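Local coordinates for protein delta-aminolevulinic acid dehydratase (Toxoplasma gondii ME49, PDB 3OBK) that catalyses the condensation of two molecules of 5-aminolevulinic acid into porphobilinogen, an early step of tetrapyrrole biosynthesis, and forms an octamer, at residues Met185-Arg194 / Glu252-Asp262; Ile170-Asp178 / Ser196-Ser206. All blocks are in the same frame, centred on the assembly; numbering follows the deposited sequence.

Contact 1: Met185-Arg194 / Glu252-Asp262. With MG (magnesium ion), chain I.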
loop_
_atom_site.group_PDB
_atom_site.type_symbol
_atom_site.label_atom_id
_atom_site.label_comp_id
_atom_site.label_asym_id
_atom_site.label_seq_id
_atom_site.Cartn_x
_atom_site.Cartn_y
_atom_site.Cartn_z
ATOM N N MET A 185 -31.158 -1.451 8.003
ATOM C CA MET A 185 -30.365 -0.311 7.554
ATOM C C MET A 185 -30.649 0.998 8.309
ATOM O O MET A 185 -30.431 2.112 7.792
ATOM C CB MET A 185 -30.455 -0.159 6.040
ATOM C CG MET A 185 -29.756 -1.277 5.270
ATOM S SD MET A 185 -27.953 -1.364 5.480
ATOM C CE MET A 185 -27.423 -0.037 4.422
ATOM N N MET A 186 -31.088 0.878 9.559
ATOM C CA MET A 186 -31.139 2.035 10.441
ATOM C C MET A 186 -29.728 2.322 10.845
ATOM O O MET A 186 -28.904 1.426 10.885
ATOM C CB MET A 186 -31.971 1.764 11.682
ATOM C CG MET A 186 -33.445 1.495 11.382
ATOM S SD MET A 186 -34.258 2.842 10.492
ATOM C CE MET A 186 -34.238 2.360 8.750
ATOM N N ASP A 187 -29.436 3.575 11.130
ATOM C CA ASP A 187 -28.133 3.938 11.596
ATOM C C ASP A 187 -27.946 3.493 13.023
ATOM O O ASP A 187 -28.813 3.684 13.855
ATOM C CB ASP A 187 -27.952 5.441 11.492
ATOM C CG ASP A 187 -27.701 5.875 10.086
ATOM O OD1 ASP A 187 -27.154 5.057 9.323
ATOM O OD2 ASP A 187 -28.075 7.013 9.728
ATOM N N GLY A 188 -26.809 2.876 13.300
ATOM C CA GLY A 188 -26.443 2.577 14.681
ATOM C C GLY A 188 -27.119 1.387 15.314
ATOM O O GLY A 188 -26.896 1.122 16.475
ATOM N N ARG A 189 -27.912 0.629 14.566
ATOM C CA ARG A 189 -28.629 -0.485 15.200
ATOM C C ARG A 189 -27.708 -1.588 15.720
ATOM O O ARG A 189 -28.039 -2.217 16.726
ATOM C CB ARG A 189 -29.754 -1.048 14.289
ATOM C CG ARG A 189 -29.414 -2.169 13.329
ATOM C CD ARG A 189 -28.628 -1.711 12.107
ATOM N NE ARG A 189 -29.013 -2.495 10.934
ATOM C CZ ARG A 189 -28.321 -2.570 9.802
ATOM N NH1 ARG A 189 -27.178 -1.927 9.666
ATOM N NH2 ARG A 189 -28.766 -3.328 8.801
ATOM N N VAL A 190 -26.560 -1.823 15.069
ATOM C CA VAL A 190 -25.721 -2.949 15.484
ATOM C C VAL A 190 -25.302 -2.765 16.928
ATOM O O VAL A 190 -25.484 -3.636 17.755
ATOM C CB VAL A 190 -24.470 -3.190 14.599
ATOM C CG1 VAL A 190 -23.624 -4.284 15.224
ATOM C CG2 VAL A 190 -24.872 -3.587 13.131
ATOM N N SER A 191 -24.752 -1.620 17.236
ATOM C CA SER A 191 -24.242 -1.396 18.580
ATOM C C SER A 191 -25.351 -1.425 19.605
ATOM O O SER A 191 -25.134 -1.904 20.719
ATOM C CB SER A 191 -23.542 -0.048 18.673
ATOM O OG SER A 191 -22.927 0.115 19.942
ATOM N N ALA A 192 -26.521 -0.893 19.234
ATOM C CA ALA A 192 -27.629 -0.770 20.161
ATOM C C ALA A 192 -28.141 -2.161 20.470
ATOM O O ALA A 192 -28.422 -2.498 21.648
ATOM C CB ALA A 192 -28.737 0.112 19.586
ATOM N N ILE A 193 -28.265 -2.975 19.421
ATOM C CA ILE A 193 -28.738 -4.351 19.601
ATOM C C ILE A 193 -27.719 -5.123 20.416
ATOM O O ILE A 193 -28.070 -5.863 21.304
ATOM C CB ILE A 193 -28.999 -5.078 18.272
ATOM C CG1 ILE A 193 -30.204 -4.433 17.578
ATOM C CG2 ILE A 193 -29.230 -6.531 18.564
ATOM C CD1 ILE A 193 -30.362 -4.594 16.075
ATOM N N ARG A 194 -26.447 -4.912 20.130
ATOM C CA ARG A 194 -25.396 -5.619 20.842
ATOM C C ARG A 194 -25.490 -5.403 22.365
ATOM O O ARG A 194 -25.348 -6.348 23.124
ATOM C CB ARG A 194 -24.026 -5.178 20.325
ATOM C CG ARG A 194 -22.843 -5.929 20.947
ATOM C CD ARG A 194 -22.767 -7.391 20.509
ATOM N NE ARG A 194 -23.534 -8.279 21.374
ATOM C CZ ARG A 194 -23.959 -9.485 21.025
ATOM N NH1 ARG A 194 -24.664 -10.199 21.885
ATOM N NH2 ARG A 194 -23.694 -9.987 19.817
ATOM N N GLU A 252 -20.078 1.982 5.744
ATOM C CA GLU A 252 -20.984 1.125 6.499
ATOM C C GLU A 252 -20.250 -0.055 7.133
ATOM O O GLU A 252 -20.477 -0.385 8.310
ATOM C CB GLU A 252 -22.145 0.664 5.617
ATOM C CG GLU A 252 -23.128 1.831 5.230
ATOM C CD GLU A 252 -24.204 2.098 6.291
ATOM O OE1 GLU A 252 -24.377 1.275 7.216
ATOM O OE2 GLU A 252 -24.908 3.129 6.203
ATOM N N ALA A 253 -19.363 -0.694 6.369
ATOM C CA ALA A 253 -18.713 -1.890 6.848
ATOM C C ALA A 253 -17.815 -1.542 8.041
ATOM O O ALA A 253 -17.884 -2.182 9.067
ATOM C CB ALA A 253 -17.960 -2.575 5.728
ATOM N N GLU A 254 -17.019 -0.488 7.946
ATOM C CA GLU A 254 -16.113 -0.121 9.055
ATOM C C GLU A 254 -16.907 0.164 10.335
ATOM O O GLU A 254 -16.492 -0.212 11.433
ATOM C CB GLU A 254 -15.212 1.078 8.700
ATOM N N ALA A 255 -18.049 0.820 10.204
ATOM C CA ALA A 255 -18.855 1.146 11.375
ATOM C C ALA A 255 -19.513 -0.087 12.039
ATOM O O ALA A 255 -19.648 -0.125 13.246
ATOM C CB ALA A 255 -19.917 2.209 11.007
ATOM N N ASP A 256 -19.935 -1.083 11.263
ATOM C CA ASP A 256 -20.555 -2.241 11.864
ATOM C C ASP A 256 -19.511 -3.084 12.535
ATOM O O ASP A 256 -19.785 -3.682 13.568
ATOM C CB ASP A 256 -21.327 -3.070 10.842
ATOM C CG ASP A 256 -22.595 -2.371 10.342
ATOM O OD1 ASP A 256 -23.193 -1.456 11.005
ATOM O OD2 ASP A 256 -22.993 -2.780 9.262
ATOM N N ALA A 257 -18.307 -3.111 11.971
ATOM C CA ALA A 257 -17.179 -3.770 12.622
ATOM C C ALA A 257 -16.926 -3.192 14.000
ATOM O O ALA A 257 -16.818 -3.932 14.988
ATOM C CB ALA A 257 -15.943 -3.637 11.799
ATOM N N SER A 258 -16.826 -1.873 14.085
ATOM C CA SER A 258 -16.445 -1.264 15.362
ATOM C C SER A 258 -17.625 -1.196 16.351
ATOM O O SER A 258 -17.420 -1.054 17.554
ATOM C CB SER A 258 -15.812 0.111 15.149
ATOM O OG SER A 258 -16.733 0.954 14.520
ATOM N N GLU A 259 -18.847 -1.348 15.847
ATOM C CA GLU A 259 -20.025 -1.566 16.707
ATOM C C GLU A 259 -20.163 -2.994 17.255
ATOM O O GLU A 259 -21.098 -3.276 17.993
ATOM C CB GLU A 259 -21.304 -1.165 15.954
ATOM C CG GLU A 259 -21.419 0.342 15.768
ATOM C CD GLU A 259 -22.678 0.792 15.006
ATOM O OE1 GLU A 259 -23.751 0.116 15.052
ATOM O OE2 GLU A 259 -22.585 1.889 14.370
ATOM N N GLY A 260 -19.280 -3.909 16.859
ATOM C CA GLY A 260 -19.256 -5.271 17.432
ATOM C C GLY A 260 -19.864 -6.453 16.661
ATOM O O GLY A 260 -19.979 -7.567 17.195
ATOM N N ALA A 261 -20.234 -6.228 15.408
ATOM C CA ALA A 261 -20.763 -7.300 14.565
ATOM C C ALA A 261 -19.764 -8.456 14.494
ATOM O O ALA A 261 -18.548 -8.259 14.593
ATOM C CB ALA A 261 -21.051 -6.801 13.190
ATOM N N ASP A 262 -20.319 -9.647 14.315
ATOM C CA ASP A 262 -19.592 -10.886 14.161
ATOM C C ASP A 262 -19.365 -11.244 12.676
ATOM O O ASP A 262 -18.405 -11.953 12.349
ATOM C CB ASP A 262 -20.407 -12.018 14.815
ATOM C CG ASP A 262 -20.609 -11.816 16.296
ATOM O OD1 ASP A 262 -19.595 -11.892 17.034
ATOM O OD2 ASP A 262 -21.768 -11.619 16.740
HETATM MG MG MG I . -25.066 1.121 8.957
HETATM O O HOH W 1 -26.271 0.855 10.551
HETATM O O HOH W 2 -24.168 2.764 12.022
HETATM O O HOH W 3 -24.843 -1.157 8.327
HETATM O O HOH W 4 -25.084 -0.330 12.609
HETATM O O HOH W 5 -22.124 -9.193 17.471
HETATM O O HOH W 6 -26.878 0.946 7.944
HETATM O O HOH W 7 -25.697 3.219 8.832
HETATM O O HOH W 8 -23.260 0.675 10.050
#
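Glu259 reaches from the C-terminal end of helix 247-258 to the first turn of helix 189-199, where its carboxylate receives the backbone N-H of Ser191. Its chain runs extended beyond CG (chi2 179°), long enough to bring Glu259 OE1 within 3.0 Å of Ser191 N; the bond uses the anti side of the oxygen, 24° out of the carboxylate plane. Amides of a first helical turn have no carbonyl from a preceding turn to accept them, so an acidic side chain suits this place. Water 4 gives OE1 a second donor and links it to Val190 N and Asp256 OD1, while water 2 joins OE2 to Gly188 N, at the N-cap.

Val190 CB lies against Glu259 OE1, and its two methyls diverge. Val190 CG2 lies across Asp256, 3.4 Å from its OD1, while Asp256 OD2 is hydrogen-bonded to Ser211 OG. Val190 CG1 faces Ala261 CB at 4.1 Å, where a small residue permits the close approach. These helices flank strand 206-213 on the outside of the TIM barrel, and Val190 and Ala261 both touch Ala209 of that strand. Next to them Gly260, with positive phi, ends helix 247-258 in a Schellman motif.

Glu252 binds magnesium through OE1 at 1.9 Å, its chain bent at chi2 (-85°); five waters complete the shell. Two of these, waters 1 and 3, also meet Arg189 NH1, though weakly; Arg189 NE is held by a salt bridge to Asp184. Glu252 OE2 pairs with Arg27 of a second subunit, which would offset the repulsion between Glu252 and nearby Asp187, itself bonded to Arg24 N of that subunit.

Contact 2: Ile170-Asp178 / Ser196-Ser206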
loop_
_atom_site.group_PDB
_atom_site.type_symbol
_atom_site.label_atom_id
_atom_site.label_comp_id
_atom_site.label_asym_id
_atom_site.label_seq_id
_atom_site.Cartn_x
_atom_site.Cartn_y
_atom_site.Cartn_z
ATOM N N ILE A 170 -34.076 -9.205 21.192
ATOM C CA ILE A 170 -34.091 -9.893 22.484
ATOM C C ILE A 170 -35.094 -11.089 22.443
ATOM O O ILE A 170 -34.745 -12.209 22.792
ATOM C CB ILE A 170 -34.366 -8.907 23.677
ATOM C CG1 ILE A 170 -33.087 -8.108 24.021
ATOM C CG2 ILE A 170 -34.810 -9.653 24.916
ATOM C CD1 ILE A 170 -33.301 -6.834 24.849
ATOM N N THR A 171 -36.301 -10.855 21.958
ATOM C CA THR A 171 -37.281 -11.903 21.817
ATOM C C THR A 171 -36.776 -13.115 21.034
ATOM O O THR A 171 -37.018 -14.262 21.427
ATOM C CB THR A 171 -38.558 -11.370 21.130
ATOM O OG1 THR A 171 -39.062 -10.245 21.864
ATOM C CG2 THR A 171 -39.611 -12.423 21.115
ATOM N N LEU A 172 -36.083 -12.871 19.928
ATOM C CA LEU A 172 -35.566 -13.943 19.065
ATOM C C LEU A 172 -34.396 -14.690 19.703
ATOM O O LEU A 172 -34.333 -15.927 19.676
ATOM C CB LEU A 172 -35.132 -13.341 17.744
ATOM C CG LEU A 172 -36.247 -12.742 16.873
ATOM C CD1 LEU A 172 -35.604 -12.174 15.619
ATOM C CD2 LEU A 172 -37.334 -13.763 16.520
ATOM N N ALA A 173 -33.487 -13.926 20.302
ATOM C CA ALA A 173 -32.405 -14.485 21.084
ATOM C C ALA A 173 -32.994 -15.371 22.177
ATOM O O ALA A 173 -32.609 -16.544 22.320
ATOM C CB ALA A 173 -31.564 -13.386 21.700
ATOM N N ARG A 174 -33.948 -14.823 22.931
ATOM C CA ARG A 174 -34.515 -15.589 24.046
ATOM C C ARG A 174 -35.199 -16.864 23.548
ATOM O O ARG A 174 -35.181 -17.867 24.251
ATOM C CB ARG A 174 -35.499 -14.760 24.889
ATOM C CG ARG A 174 -34.885 -13.968 26.014
ATOM C CD ARG A 174 -35.959 -13.093 26.629
ATOM N NE ARG A 174 -35.476 -12.109 27.607
ATOM C CZ ARG A 174 -36.151 -11.007 27.977
ATOM N NH1 ARG A 174 -37.337 -10.702 27.440
ATOM N NH2 ARG A 174 -35.626 -10.178 28.881
ATOM N N ALA A 175 -35.792 -16.807 22.347
ATOM C CA ALA A 175 -36.491 -17.976 21.767
ATOM C C ALA A 175 -35.550 -19.098 21.390
ATOM O O ALA A 175 -35.977 -20.234 21.267
ATOM C CB ALA A 175 -37.354 -17.577 20.545
ATOM N N GLY A 176 -34.274 -18.774 21.205
ATOM C CA GLY A 176 -33.252 -19.749 20.819
ATOM C C GLY A 176 -32.454 -19.382 19.569
ATOM O O GLY A 176 -31.553 -20.112 19.203
ATOM N N ALA A 177 -32.764 -18.276 18.897
ATOM C CA ALA A 177 -31.994 -17.875 17.727
ATOM C C ALA A 177 -30.509 -17.797 18.020
ATOM O O ALA A 177 -30.104 -17.206 19.019
ATOM C CB ALA A 177 -32.478 -16.535 17.226
ATOM N N ASP A 178 -29.695 -18.376 17.137
ATOM C CA ASP A 178 -28.238 -18.399 17.316
ATOM C C ASP A 178 -27.617 -17.089 16.872
ATOM O O ASP A 178 -26.672 -16.588 17.511
ATOM C CB ASP A 178 -27.628 -19.542 16.525
ATOM C CG ASP A 178 -28.080 -20.892 17.033
ATOM O OD1 ASP A 178 -27.564 -21.328 18.086
ATOM O OD2 ASP A 178 -28.963 -21.508 16.396
ATOM N N SER A 196 -28.050 -4.215 24.220
ATOM C CA SER A 196 -29.308 -4.772 24.687
ATOM C C SER A 196 -29.187 -6.265 24.921
ATOM O O SER A 196 -29.570 -6.769 25.990
ATOM C CB SER A 196 -30.418 -4.522 23.659
ATOM O OG SER A 196 -30.586 -3.134 23.416
ATOM N N LEU A 197 -28.662 -6.966 23.924
ATOM C CA LEU A 197 -28.425 -8.383 24.053
ATOM C C LEU A 197 -27.568 -8.677 25.284
ATOM O O LEU A 197 -27.881 -9.555 26.071
ATOM C CB LEU A 197 -27.761 -8.947 22.792
ATOM C CG LEU A 197 -28.669 -9.057 21.563
ATOM C CD1 LEU A 197 -27.891 -9.495 20.341
ATOM C CD2 LEU A 197 -29.818 -10.016 21.794
ATOM N N ASP A 198 -26.497 -7.921 25.453
ATOM C CA ASP A 198 -25.518 -8.215 26.479
ATOM C C ASP A 198 -26.062 -7.903 27.860
ATOM O O ASP A 198 -25.823 -8.632 28.807
ATOM C CB ASP A 198 -24.247 -7.427 26.210
ATOM C CG ASP A 198 -23.544 -7.871 24.947
ATOM O OD1 ASP A 198 -24.027 -8.783 24.227
ATOM O OD2 ASP A 198 -22.479 -7.312 24.679
ATOM N N MET A 199 -26.820 -6.829 27.973
ATOM C CA MET A 199 -27.466 -6.525 29.234
ATOM C C MET A 199 -28.506 -7.576 29.599
ATOM O O MET A 199 -28.790 -7.756 30.779
ATOM C CB MET A 199 -28.128 -5.157 29.199
ATOM C CG MET A 199 -27.168 -4.005 29.320
ATOM S SD MET A 199 -28.032 -2.417 29.220
ATOM C CE MET A 199 -29.083 -2.622 27.781
ATOM N N GLU A 200 -29.078 -8.269 28.615
ATOM C CA GLU A 200 -30.067 -9.299 28.958
ATOM C C GLU A 200 -29.448 -10.661 29.180
ATOM O O GLU A 200 -30.176 -11.603 29.476
ATOM C CB GLU A 200 -31.225 -9.384 27.956
ATOM C CG GLU A 200 -32.173 -8.169 27.990
ATOM C CD GLU A 200 -33.011 -8.012 29.278
ATOM O OE1 GLU A 200 -32.990 -8.910 30.165
ATOM O OE2 GLU A 200 -33.705 -6.961 29.392
ATOM N N GLY A 201 -28.122 -10.761 29.089
ATOM C CA GLY A 201 -27.430 -12.034 29.312
ATOM C C GLY A 201 -27.202 -12.849 28.042
ATOM O O GLY A 201 -26.760 -13.997 28.101
ATOM N N CYS A 202 -27.484 -12.249 26.891
ATOM C CA CYS A 202 -27.416 -12.944 25.619
ATOM C C CYS A 202 -26.163 -12.512 24.876
ATOM O O CYS A 202 -26.233 -12.150 23.700
ATOM C CB CYS A 202 -28.666 -12.650 24.770
ATOM S SG CYS A 202 -30.257 -12.976 25.581
ATOM N N THR A 203 -25.020 -12.580 25.565
ATOM C CA THR A 203 -23.719 -12.222 24.988
ATOM C C THR A 203 -23.212 -13.235 23.955
ATOM O O THR A 203 -22.323 -12.929 23.162
ATOM C CB THR A 203 -22.653 -12.059 26.076
ATOM O OG1 THR A 203 -22.506 -13.274 26.813
ATOM C CG2 THR A 203 -23.017 -10.900 27.035
ATOM N N ASP A 204 -23.811 -14.418 23.978
ATOM C CA ASP A 204 -23.514 -15.559 23.101
ATOM C C ASP A 204 -24.151 -15.394 21.749
ATOM O O ASP A 204 -23.660 -15.925 20.771
ATOM C CB ASP A 204 -24.184 -16.835 23.690
ATOM C CG ASP A 204 -23.222 -17.966 23.889
ATOM O OD1 ASP A 204 -22.011 -17.799 23.613
ATOM O OD2 ASP A 204 -23.670 -19.039 24.337
ATOM N N THR A 205 -25.307 -14.740 21.731
ATOM C CA THR A 205 -26.067 -14.546 20.530
ATOM C C THR A 205 -25.295 -13.646 19.578
ATOM O O THR A 205 -24.885 -12.543 19.946
ATOM C CB THR A 205 -27.422 -13.905 20.850
ATOM O OG1 THR A 205 -28.148 -14.740 21.760
ATOM C CG2 THR A 205 -28.258 -13.731 19.597
ATOM N N SER A 206 -25.117 -14.117 18.351
ATOM C CA SER A 206 -24.356 -13.407 17.321
ATOM C C SER A 206 -25.185 -12.403 16.543
ATOM O O SER A 206 -26.415 -12.424 16.569
ATOM C CB SER A 206 -23.765 -14.399 16.334
ATOM O OG SER A 206 -22.933 -15.335 16.994
#
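Ala173 turns its CB onto Leu197 CD2, 3.8 Å away, where two consecutive outer helices of the TIM barrel, 158-175 and 189-199, lie side by side. With nothing beyond CB, Ala173 lets the other segment come close, and Cys202 SG and Thr205 OG1 approach the same methyl. Ile170 crosses Glu200 at about a right angle: Ile170 CD1 ends 3.6 Å from Glu200 CG and also touches Ser196 CB, so the aliphatic part of the glutamate serves as an apolar surface.

At the outer margin Arg174 stretches alongside its own helix, extended from CG to NE, and lays its guanidinium face over Ile170 CG2, which stands 3.5 Å from the Arg174 plane. The edge of the group is turned to Glu200, and Arg174 NH2 makes a salt bridge of 3.2 Å to Glu200 OE1. The two planar groups stand 75° apart, a steep tilt in which NH2 alone meets the carboxylate. The Glu200 chain is bent at chi2 (-67°) and presents OE1 to that nitrogen. Tyr12 of a third subunit packs against both residues.

Gly176 and Gly201 end the two helices in Schellman motifs, their positive phi turning the chain toward strands 179-182 and 206-213, parallel neighbours in the barrel. Lys28 of the third subunit binds Asp178 O and Ser206 OG there. Between the segments, Ser206 N donates to Asp178 O at 3.0 Å, an almost straight bond (169° at the hydrogen) lying in the carbonyl plane.

How the contacts relate
Helix 189-199 is common to both contacts: its N-terminal part meets 252-262 in contact 1, its C-terminal end meets 170-178 in contact 2, so it bridges the helices on its two flanks around the barrel. Contact 1 is buried and largely polar, built on carboxylates, ordered waters and magnesium; contact 2 is partly buried, with aliphatic groups inside and a charged pair toward its rim. They join at Arg194, whose NH2 lies 2.8 Å from Thr205 O, a probable hydrogen bond, and forms a long salt bridge to Asp262 OD2, while its NH1 forms a salt bridge with Asp198 of the same helix. Both contacts also touch the third subunit.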